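Local coordinates for protein transcriptional regulator (Streptococcus pneumoniae, PDB 2GNP) that probably acts as a sugar-responsive transcriptional regulator, with a putative sugar-binding domain of Rossmann-like alpha/beta architecture that would sense its effector, at residues A[7-12]-A[25-30]; A[48-53]-A[223-228]; A[188-193]-A[243-248]. All coordinates share one frame; numbering follows the deposited sequence.

Overall arrangement
All three contacts rest on the same mainly parallel sheet, and each is made across its segments by apolar side chains alone. Contact 1 lies towards the periphery, about 21 Å from the chain's centre, where helix 5-20 covers strand 24-28 and only I27 is buried among the touching residues. Contact 2 lies nearer the middle, with helix 36-54 over strand 223-227, and contact 3 is the most central, its three touching residues all buried between a hairpin and the loop leading into strand 248-252. Contacts 1 and 2 touch through E26 on V50, and polar bonds tie contact 3 to both: E26 hydrogen-bonds to H248, and S224 to the backbone of N247.

Contact 1. Residues A[7-12]-A[25-30]; sequences TNMFKL and LEIIPN
I27 of strand 24-28 is met by two side chains from one face of helix 5-20, selenomethionine M9 and L12. The tight part is made by apolar side chains. The selenium of M9 lies alongside the branch point of I27, with SE 3.8 Å from I27 CG2 and 3.9 Å from I27 CB. M9 gets there with CG anti to the backbone N (chi1 -163°) and then bends at both following torsions, which lays the selenium against the isoleucine instead of pushing the chain straight out. One helical turn later, L12 crosses I27 at about a right angle. Its CG is 3.8 Å from I27 CD1, and its CD2 follows at 3.9 Å from the same I27 CD1. The two branches of I27 are thus shared out: CG2 goes to the selenium, and CD1 to the leucine. K253 and I256 of helix 253-264 close over this patch from within the same chain. The peptide of I27 is held too, its N donating a hydrogen bond to E13 OE2 from further along helix 5-20. The other side is looser: P29 comes near segment 7-12 without close contact, M9 and L12 both stay partly exposed, and a PEG molecule, probably from the crystallisation liquor, lies about 4 Å from the L12 side chain. Strand 24-28 pairs in parallel with strand 248-252, while its other face, through I28, meets helix 36-54. Helices covering both faces of a parallel strand in this way are characteristic of the three-layer alpha/beta sandwich of Rossmann-like domains.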
loop_
_atom_site.group_PDB
_atom_site.type_symbol
_atom_site.label_atom_id
_atom_site.label_comp_id
_atom_site.label_asym_id
_atom_site.label_seq_id
_atom_site.Cartn_x
_atom_site.Cartn_y
_atom_site.Cartn_z
ATOM N N THR A 7 0.179 20.111 -20.057
ATOM C CA THR A 7 0.729 21.148 -19.192
ATOM C C THR A 7 -0.079 21.327 -17.905
ATOM O O THR A 7 0.492 21.319 -16.803
ATOM C CB THR A 7 0.771 22.471 -19.927
ATOM O OG1 THR A 7 1.740 22.358 -20.966
ATOM C CG2 THR A 7 1.159 23.620 -19.007
ATOM N N ASN A 8 -1.385 21.565 -18.055
ATOM C CA ASN A 8 -2.285 21.672 -16.918
ATOM C C ASN A 8 -2.208 20.453 -15.981
ATOM O O ASN A 8 -2.304 20.625 -14.764
ATOM C CB ASN A 8 -3.725 21.852 -17.396
ATOM C CG ASN A 8 -4.043 23.296 -17.769
ATOM O OD1 ASN A 8 -3.306 24.223 -17.414
ATOM N ND2 ASN A 8 -5.168 23.494 -18.462
HETATM N N MSE A 9 -2.093 19.243 -16.537
HETATM C CA MSE A 9 -1.881 18.037 -15.719
HETATM C C MSE A 9 -0.616 18.185 -14.871
HETATM O O MSE A 9 -0.648 17.907 -13.675
HETATM C CB MSE A 9 -1.773 16.755 -16.555
HETATM C CG MSE A 9 -1.965 15.498 -15.719
HETATM SE SE MSE A 9 -3.613 15.427 -14.639
HETATM C CE MSE A 9 -4.696 16.071 -15.957
ATOM N N PHE A 10 0.471 18.655 -15.490
ATOM C CA PHE A 10 1.760 18.831 -14.803
ATOM C C PHE A 10 1.597 19.861 -13.666
ATOM O O PHE A 10 2.042 19.623 -12.515
ATOM C CB PHE A 10 2.824 19.247 -15.841
ATOM C CG PHE A 10 4.214 19.420 -15.288
ATOM C CD1 PHE A 10 4.851 20.661 -15.378
ATOM C CD2 PHE A 10 4.909 18.336 -14.737
ATOM C CE1 PHE A 10 6.179 20.838 -14.896
ATOM C CE2 PHE A 10 6.232 18.494 -14.251
ATOM C CZ PHE A 10 6.856 19.747 -14.325
ATOM N N LYS A 11 0.930 20.982 -13.965
ATOM C CA LYS A 11 0.605 22.012 -12.971
ATOM C C LYS A 11 -0.149 21.393 -11.778
ATOM O O LYS A 11 0.226 21.646 -10.614
ATOM C CB LYS A 11 -0.185 23.176 -13.605
ATOM C CG LYS A 11 -0.880 24.174 -12.600
ATOM C CD LYS A 11 -1.056 25.661 -13.118
ATOM C CE LYS A 11 -2.003 25.828 -14.316
ATOM N NZ LYS A 11 -2.326 27.301 -14.495
ATOM N N LEU A 12 -1.164 20.568 -12.067
ATOM C CA LEU A 12 -1.970 19.961 -11.009
ATOM C C LEU A 12 -1.087 19.030 -10.177
ATOM O O LEU A 12 -1.163 19.068 -8.950
ATOM C CB LEU A 12 -3.173 19.178 -11.556
ATOM C CG LEU A 12 -4.084 18.417 -10.584
ATOM C CD1 LEU A 12 -4.747 19.363 -9.520
ATOM C CD2 LEU A 12 -5.152 17.595 -11.417
ATOM N N LEU A 25 4.522 11.938 -7.890
ATOM C CA LEU A 25 3.079 11.787 -8.168
ATOM C C LEU A 25 2.763 11.661 -9.662
ATOM O O LEU A 25 3.274 12.460 -10.433
ATOM C CB LEU A 25 2.328 13.028 -7.683
ATOM C CG LEU A 25 0.845 13.102 -7.950
ATOM C CD1 LEU A 25 0.038 11.990 -7.319
ATOM C CD2 LEU A 25 0.337 14.447 -7.440
ATOM N N GLU A 26 2.012 10.628 -10.025
ATOM C CA GLU A 26 1.444 10.526 -11.378
ATOM C C GLU A 26 -0.048 10.523 -11.247
ATOM O O GLU A 26 -0.606 9.714 -10.483
ATOM C CB GLU A 26 1.907 9.273 -12.149
ATOM C CG GLU A 26 3.383 9.305 -12.649
ATOM C CD GLU A 26 4.415 9.011 -11.551
ATOM O OE1 GLU A 26 4.080 8.259 -10.612
ATOM O OE2 GLU A 26 5.570 9.495 -11.674
ATOM N N ILE A 27 -0.721 11.429 -11.981
ATOM C CA ILE A 27 -2.185 11.482 -12.000
ATOM C C ILE A 27 -2.615 11.010 -13.400
ATOM O O ILE A 27 -2.326 11.687 -14.401
ATOM C CB ILE A 27 -2.748 12.939 -11.732
ATOM C CG1 ILE A 27 -2.304 13.466 -10.348
ATOM C CG2 ILE A 27 -4.238 12.941 -11.843
ATOM C CD1 ILE A 27 -2.512 14.961 -10.215
ATOM N N ILE A 28 -3.283 9.863 -13.441
ATOM C CA ILE A 28 -3.882 9.350 -14.689
ATOM C C ILE A 28 -5.192 10.057 -15.003
ATOM O O ILE A 28 -6.097 10.079 -14.176
ATOM C CB ILE A 28 -4.110 7.802 -14.637
ATOM C CG1 ILE A 28 -2.778 7.048 -14.673
ATOM C CG2 ILE A 28 -4.945 7.292 -15.848
ATOM C CD1 ILE A 28 -2.017 7.152 -13.511
ATOM N N PRO A 29 -5.337 10.577 -16.246
ATOM C CA PRO A 29 -6.575 11.239 -16.619
ATOM C C PRO A 29 -7.711 10.238 -16.768
ATOM O O PRO A 29 -7.453 9.064 -17.117
ATOM C CB PRO A 29 -6.238 11.856 -17.979
ATOM C CG PRO A 29 -5.197 10.960 -18.562
ATOM C CD PRO A 29 -4.346 10.570 -17.341
ATOM N N ASN A 30 -8.936 10.680 -16.488
ATOM C CA ASN A 30 -10.087 9.834 -16.718
ATOM C C ASN A 30 -10.664 10.270 -18.077
ATOM O O ASN A 30 -10.751 11.482 -18.326
ATOM C CB ASN A 30 -11.130 10.020 -15.620
ATOM C CG ASN A 30 -10.624 9.562 -14.246
ATOM O OD1 ASN A 30 -9.990 10.330 -13.514
ATOM N ND2 ASN A 30 -10.861 8.301 -13.929
#

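Contact 2. Residues A[48-53]-A[223-228]; sequences AGVLRN and QSLAVA
V50 and L51, neighbours on helix 36-54, both approach L225 of strand 223-227, and a single methyl of the leucine receives them. The apolar contacts come first. L225 CD2 lies 4.2 Å from L51 CB and 4.4 Å from V50 CG1, so the methyl sits against the base of one side chain and the branch of the other. L225 reaches up from the sheet with CG anti to its own backbone nitrogen (chi1 169°). The distances are those of light packing, and the closest pair of CA atoms, L51 with L225, is 8.2 Å apart. Neighbouring groups of the sheet and of helix 67-75 adjoin this meeting point: H248 on strand 248-252 touches both V50 and L225, V155 on strand 153-160 touches L51, and L72 of helix 67-75 meets L51 and V227.

Hydrogen bonds belong to each element separately. The helix keeps its own backbone pairing, with R52 N to A48 O at 3.0 Å and N53 N to G49 O at 3.1 Å, while L225 is bonded through its main chain to A154 and V156 of the adjoining parallel strand. Since no hydrogen bond or salt bridge crosses between the two segments, their direct attachment is apolar and imposes little directional demand; the helix is held over strand 223-227 probably by water exclusion, with V50 and L51 also touching strands 248-252 and 153-160.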
loop_
_atom_site.group_PDB
_atom_site.type_symbol
_atom_site.label_atom_id
_atom_site.label_comp_id
_atom_site.label_asym_id
_atom_site.label_seq_id
_atom_site.Cartn_x
_atom_site.Cartn_y
_atom_site.Cartn_z
ATOM N N ALA A 48 3.324 0.130 -13.524
ATOM C CA ALA A 48 4.311 -0.872 -13.896
ATOM C C ALA A 48 5.578 -0.235 -14.432
ATOM O O ALA A 48 6.681 -0.595 -14.007
ATOM C CB ALA A 48 3.731 -1.879 -14.953
ATOM N N GLY A 49 5.428 0.742 -15.335
ATOM C CA GLY A 49 6.580 1.443 -15.858
ATOM C C GLY A 49 7.381 2.160 -14.775
ATOM O O GLY A 49 8.621 2.075 -14.723
ATOM N N VAL A 50 6.644 2.879 -13.925
ATOM C CA VAL A 50 7.263 3.597 -12.819
ATOM C C VAL A 50 8.070 2.622 -11.946
ATOM O O VAL A 50 9.258 2.844 -11.664
ATOM C CB VAL A 50 6.243 4.345 -11.971
ATOM C CG1 VAL A 50 6.896 4.687 -10.665
ATOM C CG2 VAL A 50 5.736 5.625 -12.706
ATOM N N LEU A 51 7.474 1.491 -11.569
ATOM C CA LEU A 51 8.204 0.577 -10.664
ATOM C C LEU A 51 9.452 -0.062 -11.349
ATOM O O LEU A 51 10.536 -0.181 -10.762
ATOM C CB LEU A 51 7.254 -0.515 -10.155
ATOM C CG LEU A 51 7.878 -1.517 -9.196
ATOM C CD1 LEU A 51 8.390 -0.804 -7.937
ATOM C CD2 LEU A 51 6.794 -2.531 -8.777
ATOM N N ARG A 52 9.293 -0.472 -12.613
ATOM C CA ARG A 52 10.397 -1.099 -13.308
ATOM C C ARG A 52 11.629 -0.159 -13.318
ATOM O O ARG A 52 12.781 -0.569 -13.140
ATOM C CB ARG A 52 9.973 -1.532 -14.732
ATOM C CG ARG A 52 11.130 -2.121 -15.551
ATOM C CD ARG A 52 10.684 -2.656 -16.902
ATOM N NE ARG A 52 11.735 -3.480 -17.544
ATOM C CZ ARG A 52 12.772 -3.021 -18.253
ATOM N NH1 ARG A 52 13.018 -1.707 -18.350
ATOM N NH2 ARG A 52 13.619 -3.886 -18.803
ATOM N N ASN A 53 11.371 1.140 -13.536
ATOM C CA ASN A 53 12.444 2.138 -13.519
ATOM C C ASN A 53 13.135 2.373 -12.173
ATOM O O ASN A 53 14.303 2.809 -12.102
ATOM C CB ASN A 53 11.895 3.446 -14.088
ATOM C CG ASN A 53 11.886 3.438 -15.608
ATOM O OD1 ASN A 53 12.652 2.679 -16.230
ATOM N ND2 ASN A 53 11.035 4.275 -16.220
ATOM N N GLN A 223 11.876 5.063 -1.068
ATOM C CA GLN A 223 10.881 5.193 -2.147
ATOM C C GLN A 223 9.684 4.323 -1.792
ATOM O O GLN A 223 9.808 3.124 -1.731
ATOM C CB GLN A 223 11.473 4.802 -3.504
ATOM C CG GLN A 223 12.518 5.787 -4.098
ATOM C CD GLN A 223 12.011 7.170 -4.128
ATOM O OE1 GLN A 223 10.805 7.400 -4.355
ATOM N NE2 GLN A 223 12.913 8.137 -3.892
ATOM N N SER A 224 8.559 4.942 -1.484
ATOM C CA SER A 224 7.365 4.163 -1.125
ATOM C C SER A 224 6.261 4.544 -2.073
ATOM O O SER A 224 5.813 5.699 -2.130
ATOM C CB SER A 224 6.929 4.429 0.319
ATOM O OG SER A 224 6.885 5.831 0.583
ATOM N N LEU A 225 5.806 3.558 -2.800
ATOM C CA LEU A 225 4.878 3.777 -3.922
ATOM C C LEU A 225 3.550 3.217 -3.531
ATOM O O LEU A 225 3.441 1.987 -3.324
ATOM C CB LEU A 225 5.393 3.056 -5.167
ATOM C CG LEU A 225 4.492 2.902 -6.412
ATOM C CD1 LEU A 225 4.142 4.325 -6.902
ATOM C CD2 LEU A 225 5.220 2.088 -7.565
ATOM N N ALA A 226 2.521 4.070 -3.470
ATOM C CA ALA A 226 1.169 3.582 -3.294
ATOM C C ALA A 226 0.413 3.747 -4.611
ATOM O O ALA A 226 0.515 4.796 -5.233
ATOM C CB ALA A 226 0.457 4.360 -2.167
ATOM N N VAL A 227 -0.342 2.719 -5.011
ATOM C CA VAL A 227 -1.225 2.839 -6.162
ATOM C C VAL A 227 -2.656 2.666 -5.679
ATOM O O VAL A 227 -3.001 1.607 -5.068
ATOM C CB VAL A 227 -0.878 1.735 -7.206
ATOM C CG1 VAL A 227 -1.748 1.925 -8.455
ATOM C CG2 VAL A 227 0.601 1.786 -7.543
ATOM N N ALA A 228 -3.481 3.700 -5.865
ATOM C CA ALA A 228 -4.798 3.671 -5.206
ATOM C C ALA A 228 -5.729 4.699 -5.846
ATOM O O ALA A 228 -5.323 5.849 -6.065
ATOM C CB ALA A 228 -4.632 3.967 -3.664
#

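Contact 3. Residues A[188-193]-A[243-248]; sequences GEICCR and ANLVNH
I190 is extended along its CG1 branch, with CG1 anti to the backbone nitrogen (chi1 -167°) and CD1 carried on straight beyond it, while CG2 stands between the nitrogen and the carbonyl carbon. The two branches therefore point to different partners in segment 243-248. The setting is a beta-hairpin, strands 188-190 and 193-195 joined by a type I' turn from I190 to R193, packed on the loop that runs from helix 234-242 into strand 248-252. At the tip of the extended branch, I190 CD1 comes within 3.6 Å of V246 CG1, the closer of the two meetings. The other branch puts I190 CG2 at 4.0 Å from L245 CD1, a methyl anti to CA at the end of L245, whose CG stands beside the backbone N.

L245 and V246 follow directly on the helix end, which N244 closes with a positive phi in a Schellman motif. V156 of strand 153-160 touches both I190 and V246, and L215 and L218 of helix 215-218 cover I190 further. This makes the patch a wholly buried apolar seam between the hairpin and the loop leading into strand 248-252, backed by V156 of the sheet.

The hairpin holds its own shape. Two backbone hydrogen bonds join I190 and R193, I190 N to R193 O at 3.0 Å and R193 N to I190 O at 2.9 Å. R193 reaches away to a salt bridge with E201. The carboxylate of E189, just before the turn, takes the N-H of C192: C192 N lies 2.9 Å from E189 OE1, bent to 150° at the hydrogen, approaching that oxygen on its anti side and 21° out of the carboxylate plane.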
loop_
_atom_site.group_PDB
_atom_site.type_symbol
_atom_site.label_atom_id
_atom_site.label_comp_id
_atom_site.label_asym_id
_atom_site.label_seq_id
_atom_site.Cartn_x
_atom_site.Cartn_y
_atom_site.Cartn_z
ATOM N N GLY A 188 -9.232 4.187 6.961
ATOM C CA GLY A 188 -8.562 3.368 5.949
ATOM C C GLY A 188 -7.436 2.563 6.557
ATOM O O GLY A 188 -7.188 2.588 7.803
ATOM N N GLU A 189 -6.781 1.787 5.676
ATOM C CA GLU A 189 -5.580 1.013 6.098
ATOM C C GLU A 189 -4.505 0.987 5.048
ATOM O O GLU A 189 -4.777 1.150 3.854
ATOM C CB GLU A 189 -5.840 -0.385 6.627
ATOM C CG GLU A 189 -6.174 -1.543 5.677
ATOM C CD GLU A 189 -5.211 -1.976 4.524
ATOM O OE1 GLU A 189 -3.940 -2.167 4.564
ATOM O OE2 GLU A 189 -5.804 -2.164 3.414
ATOM N N ILE A 190 -3.280 0.841 5.547
ATOM C CA ILE A 190 -2.106 0.673 4.691
ATOM C C ILE A 190 -1.220 -0.315 5.411
ATOM O O ILE A 190 -1.028 -0.229 6.623
ATOM C CB ILE A 190 -1.446 2.070 4.423
ATOM C CG1 ILE A 190 -0.403 2.005 3.290
ATOM C CG2 ILE A 190 -0.837 2.730 5.754
ATOM C CD1 ILE A 190 0.089 3.446 2.836
ATOM N N CYS A 191 -0.672 -1.300 4.682
ATOM C CA CYS A 191 0.122 -2.362 5.308
ATOM C C CYS A 191 -0.620 -3.013 6.499
ATOM O O CYS A 191 0.005 -3.402 7.462
ATOM C CB CYS A 191 1.482 -1.871 5.763
ATOM S SG CYS A 191 2.513 -1.424 4.332
ATOM N N CYS A 192 -1.932 -3.085 6.381
ATOM C CA CYS A 192 -2.804 -3.706 7.359
ATOM C C CYS A 192 -2.867 -2.971 8.702
ATOM O O CYS A 192 -3.270 -3.563 9.713
ATOM C CB CYS A 192 -2.390 -5.201 7.515
ATOM S SG CYS A 192 -2.567 -6.105 5.935
ATOM N N ARG A 193 -2.506 -1.697 8.695
ATOM C CA ARG A 193 -2.631 -0.797 9.866
ATOM C C ARG A 193 -3.676 0.235 9.586
ATOM O O ARG A 193 -3.727 0.790 8.485
ATOM C CB ARG A 193 -1.312 -0.212 10.298
ATOM C CG ARG A 193 -0.387 -1.375 10.776
ATOM C CD ARG A 193 0.981 -0.786 11.082
ATOM N NE ARG A 193 1.930 -1.799 11.561
ATOM C CZ ARG A 193 1.870 -2.367 12.759
ATOM N NH1 ARG A 193 0.880 -2.008 13.617
ATOM N NH2 ARG A 193 2.766 -3.308 13.125
ATOM N N ALA A 243 -0.296 12.454 6.647
ATOM C CA ALA A 243 0.705 11.868 7.552
ATOM C C ALA A 243 1.986 11.510 6.811
ATOM O O ALA A 243 2.941 10.968 7.401
ATOM C CB ALA A 243 0.102 10.661 8.242
ATOM N N ASN A 244 2.010 11.809 5.507
ATOM C CA ASN A 244 3.205 11.493 4.675
ATOM C C ASN A 244 3.630 10.045 4.843
ATOM O O ASN A 244 4.818 9.754 5.001
ATOM C CB ASN A 244 4.387 12.430 4.962
ATOM C CG ASN A 244 4.052 13.870 4.646
ATOM O OD1 ASN A 244 3.797 14.669 5.539
ATOM N ND2 ASN A 244 4.057 14.202 3.377
ATOM N N LEU A 245 2.644 9.148 4.868
ATOM C CA LEU A 245 2.926 7.693 5.044
ATOM C C LEU A 245 3.656 7.057 3.875
ATOM O O LEU A 245 4.400 6.113 4.090
ATOM C CB LEU A 245 1.714 6.861 5.404
ATOM C CG LEU A 245 0.961 7.361 6.656
ATOM C CD1 LEU A 245 -0.292 6.479 6.965
ATOM C CD2 LEU A 245 1.910 7.376 7.905
ATOM N N VAL A 246 3.423 7.553 2.661
ATOM C CA VAL A 246 4.242 7.195 1.515
ATOM C C VAL A 246 4.694 8.476 0.818
ATOM O O VAL A 246 4.202 9.578 1.085
ATOM C CB VAL A 246 3.434 6.320 0.485
ATOM C CG1 VAL A 246 2.867 5.034 1.178
ATOM C CG2 VAL A 246 2.329 7.172 -0.052
ATOM N N ASN A 247 5.678 8.337 -0.041
ATOM C CA ASN A 247 6.264 9.497 -0.755
ATOM C C ASN A 247 6.052 9.490 -2.245
ATOM O O ASN A 247 6.575 10.360 -2.916
ATOM C CB ASN A 247 7.737 9.749 -0.380
ATOM C CG ASN A 247 8.620 8.588 -0.663
ATOM O OD1 ASN A 247 8.386 7.834 -1.609
ATOM N ND2 ASN A 247 9.606 8.355 0.236
ATOM N N HIS A 248 5.330 8.490 -2.763
ATOM C CA HIS A 248 5.017 8.423 -4.198
ATOM C C HIS A 248 3.647 7.834 -4.391
ATOM O O HIS A 248 3.364 6.710 -3.924
ATOM C CB HIS A 248 6.053 7.551 -4.884
ATOM C CG HIS A 248 6.039 7.630 -6.399
ATOM N ND1 HIS A 248 7.151 7.301 -7.154
ATOM C CD2 HIS A 248 5.068 7.975 -7.281
ATOM C CE1 HIS A 248 6.866 7.445 -8.443
ATOM N NE2 HIS A 248 5.614 7.864 -8.552
#